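Cell surface protein (PDB 4GT6) is of unknown function but, as an extracellular leucine-rich repeat protein whose N-terminal part is modelled here, probably binds other proteins. Local coordinates at residues 66-78 / 88-102. Residues are numbered along the deposited sequence; the frame is centred on the assembly and turned at random.
Sequences LTSVQIPDTVTEI and SLKRVTIQDNKPSCV. With EDO (1,2-ethanediol), chain M.
Leu66 leans its CG toward CD1 of Leu89, and a water spans the backbones beside them, donating to Leu66 O and accepting from Ser88 N. At Thr67 the carbonyl oxygen takes Lys90 N at 2.8 Å, the donor standing 38° out of the carbonyl plane, while OG1, in the conformer given, meets a water that donates to Ser88 O. From Val69 the chains run as parallel strands: Val69 N bonds Arg91 O, and Val69 O receives Thr93 N at 2.9 Å. Inside, Val69 CG2 meets Leu89 CD1 at 3.6 Å, the two side chains nearly perpendicular. These are neighbouring coils of a BspA-type leucine-rich repeat, with strand 35-37 flanking 68-71 on its other edge. On the opposite face Gln70, with CG anti to the backbone N (chi1 177°), reaches alongside Gln95, its OE1 against CB and CG of Gln95, 3.2 Å from CG. Ile71 N then returns to Thr93 O, Ile71 O accepts Gln95 N at 2.8 Å from above the carbonyl plane, and in the conformer given CD1 packs on Val92 CG1. After the type I turn at Pro72-Val75, one water joins Pro72 O and Val75 O to Cys101 N. Ile78 CD1 finally packs on Val102 CG1, 4.1 Å away.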
ATOM      1  N   LEU A  66       9.835 -10.994  23.065  1.00 13.86           N
ATOM      2  CA  LEU A  66       8.505 -11.595  22.886  1.00 13.69           C
ATOM      3  C   LEU A  66       8.500 -12.419  21.624  1.00 16.05           C
ATOM      4  O   LEU A  66       8.721 -11.868  20.538  1.00 15.90           O
ATOM      5  CB  LEU A  66       7.392 -10.536  22.841  1.00 12.57           C
ATOM      6  CG  LEU A  66       5.973 -11.095  22.629  1.00 15.32           C
ATOM      7  CD1 LEU A  66       5.523 -11.987  23.805  1.00 15.09           C
ATOM      8  CD2 LEU A  66       4.954  -9.954  22.394  1.00 17.84           C
ATOM      9  N   THR A  67       8.264 -13.734  21.768  1.00 14.38           N
ATOM     10  CA  THR A  67       8.322 -14.648  20.621  0.67 13.88           C
ATOM     11  C   THR A  67       6.941 -15.211  20.237  1.00 15.12           C
ATOM     12  O   THR A  67       6.727 -15.543  19.068  1.00 12.99           O
ATOM     13  CB  THR A  67       9.368 -15.782  20.906  0.67 15.84           C
ATOM     14  OG1 THR A  67       9.783 -16.359  19.676  0.67 12.92           O
ATOM     15  CG2 THR A  67       8.872 -16.862  21.873  0.67 16.28           C
ATOM     16  N   SER A  68       6.042 -15.373  21.206  1.00 13.02           N
ATOM     17  CA  SER A  68       4.744 -15.973  20.908  1.00 13.12           C
ATOM     18  C   SER A  68       3.665 -15.482  21.844  1.00 16.30           C
ATOM     19  O   SER A  68       3.941 -15.075  22.972  1.00 14.65           O
ATOM     20  CB  SER A  68       4.836 -17.502  21.006  1.00 15.69           C
ATOM     21  OG  SER A  68       5.040 -17.910  22.349  1.00 20.80           O
ATOM     22  N   VAL A  69       2.428 -15.485  21.332  1.00 13.91           N
ATOM     23  CA  VAL A  69       1.243 -15.080  22.071  1.00 13.35           C
ATOM     24  C   VAL A  69       0.151 -16.116  21.832  1.00 16.93           C
ATOM     25  O   VAL A  69      -0.124 -16.491  20.692  1.00 17.26           O
ATOM     26  CB  VAL A  69       0.781 -13.657  21.627  1.00 16.75           C
ATOM     27  CG1 VAL A  69      -0.598 -13.318  22.206  1.00 17.25           C
ATOM     28  CG2 VAL A  69       1.806 -12.588  22.005  1.00 15.40           C
ATOM     29  N   GLN A  70      -0.466 -16.569  22.906  1.00 14.60           N
ATOM     30  CA  GLN A  70      -1.589 -17.470  22.837  1.00 15.53           C
ATOM     31  C   GLN A  70      -2.788 -16.713  23.357  1.00 17.73           C
ATOM     32  O   GLN A  70      -2.710 -16.091  24.429  1.00 16.46           O
ATOM     33  CB  GLN A  70      -1.312 -18.726  23.664  1.00 18.18           C
ATOM     34  CG  GLN A  70      -2.478 -19.662  23.685  1.00 28.15           C
ATOM     35  CD  GLN A  70      -2.193 -20.778  24.634  1.00 46.82           C
ATOM     36  OE1 GLN A  70      -2.610 -20.768  25.799  1.00 43.45           O
ATOM     37  NE2 GLN A  70      -1.483 -21.758  24.142  1.00 27.35           N
ATOM     38  N   ILE A  71      -3.893 -16.760  22.587  1.00 15.15           N
ATOM     39  CA  ILE A  71      -5.152 -16.077  22.881  0.50 14.55           C
ATOM     40  C   ILE A  71      -6.247 -17.117  23.170  1.00 19.35           C
ATOM     41  O   ILE A  71      -6.365 -18.061  22.387  1.00 20.69           O
ATOM     42  CB  ILE A  71      -5.523 -15.186  21.652  0.50 16.63           C
ATOM     43  CG1 ILE A  71      -4.391 -14.180  21.292  0.50 15.73           C
ATOM     44  CG2 ILE A  71      -6.880 -14.487  21.820  0.50 16.11           C
ATOM     45  CD1 ILE A  71      -4.744 -13.125  20.150  0.50 20.46           C
ATOM     46  N   PRO A  72      -7.089 -16.958  24.206  1.00 16.17           N
ATOM     47  CA  PRO A  72      -8.179 -17.919  24.391  1.00 16.46           C
ATOM     48  C   PRO A  72      -9.323 -17.680  23.393  1.00 17.90           C
ATOM     49  O   PRO A  72      -9.456 -16.574  22.836  1.00 16.06           O
ATOM     50  CB  PRO A  72      -8.614 -17.661  25.825  1.00 18.18           C
ATOM     51  CG  PRO A  72      -8.333 -16.214  26.051  1.00 20.23           C
ATOM     52  CD  PRO A  72      -7.112 -15.905  25.253  1.00 16.49           C
ATOM     53  N   ASP A  73     -10.177 -18.695  23.192  1.00 16.26           N
ATOM     54  CA  ASP A  73     -11.297 -18.538  22.244  1.00 16.94           C
ATOM     55  C   ASP A  73     -12.429 -17.644  22.836  1.00 19.32           C
ATOM     56  O   ASP A  73     -13.415 -17.380  22.149  1.00 20.15           O
ATOM     57  CB  ASP A  73     -11.830 -19.889  21.753  1.00 18.85           C
ATOM     58  CG  ASP A  73     -12.650 -20.699  22.727  1.00 23.94           C
ATOM     59  OD1 ASP A  73     -12.562 -20.437  23.950  1.00 22.44           O
ATOM     60  OD2 ASP A  73     -13.379 -21.605  22.268  1.00 30.47           O
ATOM     61  N   THR A  74     -12.246 -17.117  24.068  1.00 15.71           N
ATOM     62  CA  THR A  74     -13.202 -16.149  24.643  1.00 14.78           C
ATOM     63  C   THR A  74     -12.998 -14.749  23.974  1.00 17.39           C
ATOM     64  O   THR A  74     -13.901 -13.925  23.974  1.00 15.78           O
ATOM     65  CB  THR A  74     -13.003 -16.047  26.173  1.00 17.76           C
ATOM     66  OG1 THR A  74     -11.638 -15.663  26.448  1.00 17.92           O
ATOM     67  CG2 THR A  74     -13.372 -17.348  26.911  1.00 22.37           C
ATOM     68  N   VAL A  75     -11.804 -14.490  23.411  1.00 14.18           N
ATOM     69  CA  VAL A  75     -11.472 -13.176  22.843  1.00 12.47           C
ATOM     70  C   VAL A  75     -12.176 -12.965  21.498  1.00 16.51           C
ATOM     71  O   VAL A  75     -11.926 -13.698  20.526  1.00 16.34           O
ATOM     72  CB  VAL A  75      -9.927 -12.972  22.738  1.00 14.46           C
ATOM     73  CG1 VAL A  75      -9.595 -11.702  21.946  1.00 13.22           C
ATOM     74  CG2 VAL A  75      -9.301 -12.890  24.143  1.00 14.36           C
ATOM     75  N   THR A  76     -12.984 -11.899  21.423  1.00 13.54           N
ATOM     76  CA  THR A  76     -13.692 -11.573  20.178  1.00 12.67           C
ATOM     77  C   THR A  76     -13.130 -10.280  19.546  1.00 16.70           C
ATOM     78  O   THR A  76     -13.518  -9.917  18.437  1.00 14.83           O
ATOM     79  CB  THR A  76     -15.208 -11.444  20.445  1.00 17.58           C
ATOM     80  OG1 THR A  76     -15.431 -10.341  21.336  1.00 15.84           O
ATOM     81  CG2 THR A  76     -15.825 -12.745  21.006  1.00 17.47           C
ATOM     82  N   GLU A  77     -12.268  -9.562  20.279  1.00 13.74           N
ATOM     83  CA  GLU A  77     -11.726  -8.299  19.783  1.00 13.13           C
ATOM     84  C   GLU A  77     -10.292  -8.106  20.208  1.00 15.50           C
ATOM     85  O   GLU A  77      -9.953  -8.346  21.365  1.00 14.65           O
ATOM     86  CB  GLU A  77     -12.562  -7.110  20.314  1.00 14.21           C
ATOM     87  CG  GLU A  77     -12.134  -5.770  19.736  1.00 17.36           C
ATOM     88  CD  GLU A  77     -13.057  -4.587  19.974  1.00 31.77           C
ATOM     89  OE1 GLU A  77     -14.204  -4.776  20.441  1.00 24.37           O
ATOM     90  OE2 GLU A  77     -12.619  -3.456  19.672  1.00 21.96           O
ATOM     91  N   ILE A  78      -9.474  -7.602  19.280  1.00 11.63           N
ATOM     92  CA  ILE A  78      -8.084  -7.230  19.521  1.00 11.16           C
ATOM     93  C   ILE A  78      -8.058  -5.716  19.323  1.00 15.67           C
ATOM     94  O   ILE A  78      -8.429  -5.217  18.247  1.00 15.76           O
ATOM     95  CB  ILE A  78      -7.054  -7.993  18.648  1.00 14.18           C
ATOM     96  CG1 ILE A  78      -7.084  -9.501  18.987  1.00 15.32           C
ATOM     97  CG2 ILE A  78      -5.621  -7.420  18.927  1.00 12.04           C
ATOM     98  CD1 ILE A  78      -6.350 -10.380  17.997  1.00 20.70           C
ATOM     99  N   SER A  88       9.845  -9.374  17.193  1.00 11.86           N
ATOM    100  CA  SER A  88      10.335 -10.756  17.133  1.00 11.96           C
ATOM    101  C   SER A  88       9.178 -11.746  17.335  1.00 15.88           C
ATOM    102  O   SER A  88       9.397 -12.960  17.413  1.00 16.84           O
ATOM    103  CB  SER A  88      11.442 -10.974  18.174  1.00 14.18           C
ATOM    104  OG  SER A  88      12.650 -10.358  17.731  1.00 17.49           O
ATOM    105  N   LEU A  89       7.945 -11.220  17.436  1.00 12.69           N
ATOM    106  CA  LEU A  89       6.758 -12.053  17.625  1.00 11.86           C
ATOM    107  C   LEU A  89       6.575 -12.950  16.377  1.00 17.13           C
ATOM    108  O   LEU A  89       6.422 -12.431  15.264  1.00 16.63           O
ATOM    109  CB  LEU A  89       5.525 -11.179  17.889  1.00 11.03           C
ATOM    110  CG  LEU A  89       4.158 -11.893  17.992  1.00 13.87           C
ATOM    111  CD1 LEU A  89       4.113 -12.852  19.201  1.00 14.67           C
ATOM    112  CD2 LEU A  89       3.011 -10.840  18.146  1.00 15.25           C
ATOM    113  N   LYS A  90       6.656 -14.275  16.572  1.00 13.65           N
ATOM    114  CA  LYS A  90       6.575 -15.246  15.459  1.00 13.38           C
ATOM    115  C   LYS A  90       5.178 -15.746  15.188  1.00 18.54           C
ATOM    116  O   LYS A  90       4.840 -16.038  14.035  1.00 16.38           O
ATOM    117  CB  LYS A  90       7.419 -16.511  15.770  1.00 16.04           C
ATOM    118  CG  LYS A  90       8.909 -16.308  16.059  1.00 23.40           C
ATOM    119  CD  LYS A  90       9.633 -15.718  14.875  1.00 21.59           C
ATOM    120  CE  LYS A  90      11.145 -15.847  14.958  1.00 20.83           C
ATOM    121  NZ  LYS A  90      11.789 -15.234  13.744  1.00 21.60           N
ATOM    122  N   ARG A  91       4.382 -15.920  16.251  1.00 16.66           N
ATOM    123  CA  ARG A  91       3.069 -16.541  16.118  0.67 17.00           C
ATOM    124  C   ARG A  91       2.067 -16.021  17.123  1.00 20.16           C
ATOM    125  O   ARG A  91       2.423 -15.703  18.267  1.00 18.36           O
ATOM    126  CB  ARG A  91       3.198 -18.082  16.268  0.67 19.38           C
ATOM    127  CG  ARG A  91       3.609 -18.593  17.672  0.67 23.65           C
ATOM    128  CD  ARG A  91       4.114 -20.040  17.702  0.67 28.15           C
ATOM    129  NE  ARG A  91       5.295 -20.199  16.852  0.67 35.86           N
ATOM    130  CZ  ARG A  91       6.548 -19.937  17.224  0.67 44.43           C
ATOM    131  NH1 ARG A  91       6.816 -19.559  18.468  0.67 29.96           N
ATOM    132  NH2 ARG A  91       7.540 -20.054  16.355  0.67 29.13           N
ATOM    133  N   VAL A  92       0.816 -15.981  16.704  1.00 18.14           N
ATOM    134  CA  VAL A  92      -0.317 -15.595  17.528  1.00 19.46           C
ATOM    135  C   VAL A  92      -1.272 -16.754  17.363  1.00 27.83           C
ATOM    136  O   VAL A  92      -1.818 -16.903  16.271  1.00 30.39           O
ATOM    137  CB  VAL A  92      -0.909 -14.220  17.116  1.00 22.99           C
ATOM    138  CG1 VAL A  92      -2.129 -13.912  17.959  1.00 23.91           C
ATOM    139  CG2 VAL A  92       0.130 -13.114  17.284  1.00 22.80           C
ATOM    140  N   THR A  93      -1.416 -17.623  18.386  1.00 22.99           N
ATOM    141  CA  THR A  93      -2.262 -18.810  18.248  1.00 22.43           C
ATOM    142  C   THR A  93      -3.457 -18.818  19.205  1.00 23.25           C
ATOM    143  O   THR A  93      -3.542 -17.996  20.101  1.00 19.08           O
ATOM    144  CB  THR A  93      -1.427 -20.068  18.501  1.00 26.90           C
ATOM    145  OG1 THR A  93      -0.895 -20.028  19.830  1.00 29.57           O
ATOM    146  CG2 THR A  93      -0.328 -20.271  17.449  1.00 33.12           C
ATOM    147  N   ILE A  94      -4.369 -19.779  19.014  1.00 21.44           N
ATOM    148  CA  ILE A  94      -5.527 -19.912  19.895  1.00 20.24           C
ATOM    149  C   ILE A  94      -5.231 -21.002  20.887  1.00 22.98           C
ATOM    150  O   ILE A  94      -4.788 -22.084  20.502  1.00 24.30           O
ATOM    151  CB  ILE A  94      -6.861 -20.169  19.119  1.00 23.07           C
ATOM    152  CG1 ILE A  94      -7.076 -19.142  17.958  1.00 23.87           C
ATOM    153  CG2 ILE A  94      -8.065 -20.185  20.090  1.00 20.68           C
ATOM    154  CD1 ILE A  94      -7.230 -17.653  18.404  1.00 25.37           C
ATOM    155  N   GLN A  95      -5.522 -20.744  22.158  1.00 20.54           N
ATOM    156  CA  GLN A  95      -5.341 -21.713  23.230  1.00 21.41           C
ATOM    157  C   GLN A  95      -6.033 -23.022  22.888  1.00 26.88           C
ATOM    158  O   GLN A  95      -7.162 -23.013  22.390  1.00 24.84           O
ATOM    159  CB  GLN A  95      -5.875 -21.148  24.557  1.00 22.97           C
ATOM    160  CG  GLN A  95      -5.587 -22.043  25.778  1.00 33.90           C
ATOM    161  CD  GLN A  95      -6.072 -21.460  27.089  1.00 44.31           C
ATOM    162  OE1 GLN A  95      -6.274 -20.249  27.237  1.00 29.23           O
ATOM    163  NE2 GLN A  95      -6.253 -22.317  28.086  1.00 40.66           N
ATOM    164  N   ASP A  96      -5.315 -24.150  23.101  1.00 25.22           N
ATOM    165  CA  ASP A  96      -5.792 -25.522  22.879  1.00 26.60           C
ATOM    166  C   ASP A  96      -6.138 -25.794  21.407  1.00 30.64           C
ATOM    167  O   ASP A  96      -6.867 -26.752  21.116  1.00 31.47           O
ATOM    168  CB  ASP A  96      -6.993 -25.835  23.797  1.00 29.25           C
ATOM    169  CG  ASP A  96      -6.655 -25.749  25.267  1.00 42.60           C
ATOM    170  OD1 ASP A  96      -5.571 -26.240  25.657  1.00 43.84           O
ATOM    171  OD2 ASP A  96      -7.470 -25.193  26.029  1.00 49.37           O
ATOM    172  N   ASN A  97      -5.606 -24.958  20.480  1.00 26.96           N
ATOM    173  CA  ASN A  97      -5.797 -25.057  19.028  1.00 27.46           C
ATOM    174  C   ASN A  97      -7.311 -25.056  18.667  1.00 30.24           C
ATOM    175  O   ASN A  97      -7.726 -25.654  17.674  1.00 30.35           O
ATOM    176  CB  ASN A  97      -5.070 -26.326  18.470  1.00 33.83           C
ATOM    177  CG  ASN A  97      -4.840 -26.350  16.977  1.00 71.24           C
ATOM    178  OD1 ASN A  97      -4.406 -25.367  16.363  1.00 69.48           O
ATOM    179  ND2 ASN A  97      -5.099 -27.500  16.362  1.00 66.88           N
ATOM    180  N   LYS A  98      -8.129 -24.364  19.478  1.00 25.05           N
ATOM    181  CA  LYS A  98      -9.559 -24.225  19.199  1.00 24.19           C
ATOM    182  C   LYS A  98      -9.767 -23.204  18.069  1.00 26.55           C
ATOM    183  O   LYS A  98      -8.877 -22.387  17.839  1.00 24.16           O
ATOM    184  CB  LYS A  98     -10.300 -23.773  20.470  1.00 25.59           C
ATOM    185  CG  LYS A  98     -10.522 -24.899  21.468  1.00 33.13           C
ATOM    186  CD  LYS A  98     -10.991 -24.358  22.796  1.00 42.90           C
ATOM    187  CE  LYS A  98     -11.293 -25.474  23.766  1.00 55.99           C
ATOM    188  NZ  LYS A  98     -11.568 -24.955  25.130  1.00 65.54           N
ATOM    189  N   PRO A  99     -10.914 -23.214  17.346  1.00 24.83           N
ATOM    190  CA  PRO A  99     -11.142 -22.163  16.330  1.00 24.35           C
ATOM    191  C   PRO A  99     -11.114 -20.747  16.937  1.00 24.53           C
ATOM    192  O   PRO A  99     -11.615 -20.529  18.039  1.00 22.07           O
ATOM    193  CB  PRO A  99     -12.551 -22.485  15.792  1.00 26.42           C
ATOM    194  CG  PRO A  99     -12.755 -23.950  16.105  1.00 31.06           C
ATOM    195  CD  PRO A  99     -12.068 -24.139  17.433  1.00 26.64           C
ATOM    196  N   SER A 100     -10.535 -19.786  16.210  1.00 20.68           N
ATOM    197  CA  SER A 100     -10.518 -18.378  16.637  1.00 19.68           C
ATOM    198  C   SER A 100     -11.951 -17.823  16.727  1.00 22.91           C
ATOM    199  O   SER A 100     -12.780 -18.149  15.872  1.00 21.89           O
ATOM    200  CB  SER A 100      -9.716 -17.539  15.644  1.00 19.46           C
ATOM    201  OG  SER A 100      -9.759 -16.178  16.039  1.00 21.83           O
ATOM    202  N   CYS A 101     -12.238 -16.988  17.747  1.00 17.70           N
ATOM    203  CA  CYS A 101     -13.527 -16.294  17.874  1.00 18.05           C
ATOM    204  C   CYS A 101     -13.328 -14.783  17.705  1.00 17.35           C
ATOM    205  O   CYS A 101     -14.253 -13.996  17.931  1.00 15.00           O
ATOM    206  CB  CYS A 101     -14.214 -16.639  19.191  1.00 20.54           C
ATOM    207  SG  CYS A 101     -14.828 -18.346  19.246  1.00 25.52           S
ATOM    208  N   VAL A 102     -12.121 -14.383  17.250  1.00 14.93           N
ATOM    209  CA  VAL A 102     -11.806 -12.971  17.002  1.00 13.55           C
ATOM    210  C   VAL A 102     -12.668 -12.443  15.847  1.00 17.72           C
ATOM    211  O   VAL A 102     -12.630 -12.998  14.745  1.00 17.90           O
ATOM    212  CB  VAL A 102     -10.301 -12.742  16.700  1.00 15.22           C
ATOM    213  CG1 VAL A 102     -10.050 -11.273  16.350  1.00 14.17           C
ATOM    214  CG2 VAL A 102      -9.427 -13.184  17.885  1.00 14.14           C
TER
HETATM  215  C1  EDO M 911      -6.969 -21.492  15.433  1.00 51.33           C
HETATM  216  O1  EDO M 911      -6.597 -22.720  16.046  1.00 49.08           O
HETATM  217  C2  EDO M 911      -8.004 -21.673  14.295  1.00 52.63           C
HETATM  218  O2  EDO M 911      -8.633 -20.427  13.962  1.00 50.28           O
HETATM  219  O   HOH W   1       8.561  -9.206  19.704  1.00 14.62           O
HETATM  220  O   HOH W   2      11.390 -14.717  18.355  1.00 18.32           O
HETATM  221  O   HOH W   3       9.594 -18.887  18.943  1.00 26.50           O
HETATM  222  O   HOH W   4     -10.507 -16.062  19.997  1.00 16.53           O
HETATM  223  O   HOH W   5      -9.148 -21.353  23.535  1.00 24.26           O
HETATM  224  O   HOH W   6     -13.469 -21.878  19.519  1.00 24.39           O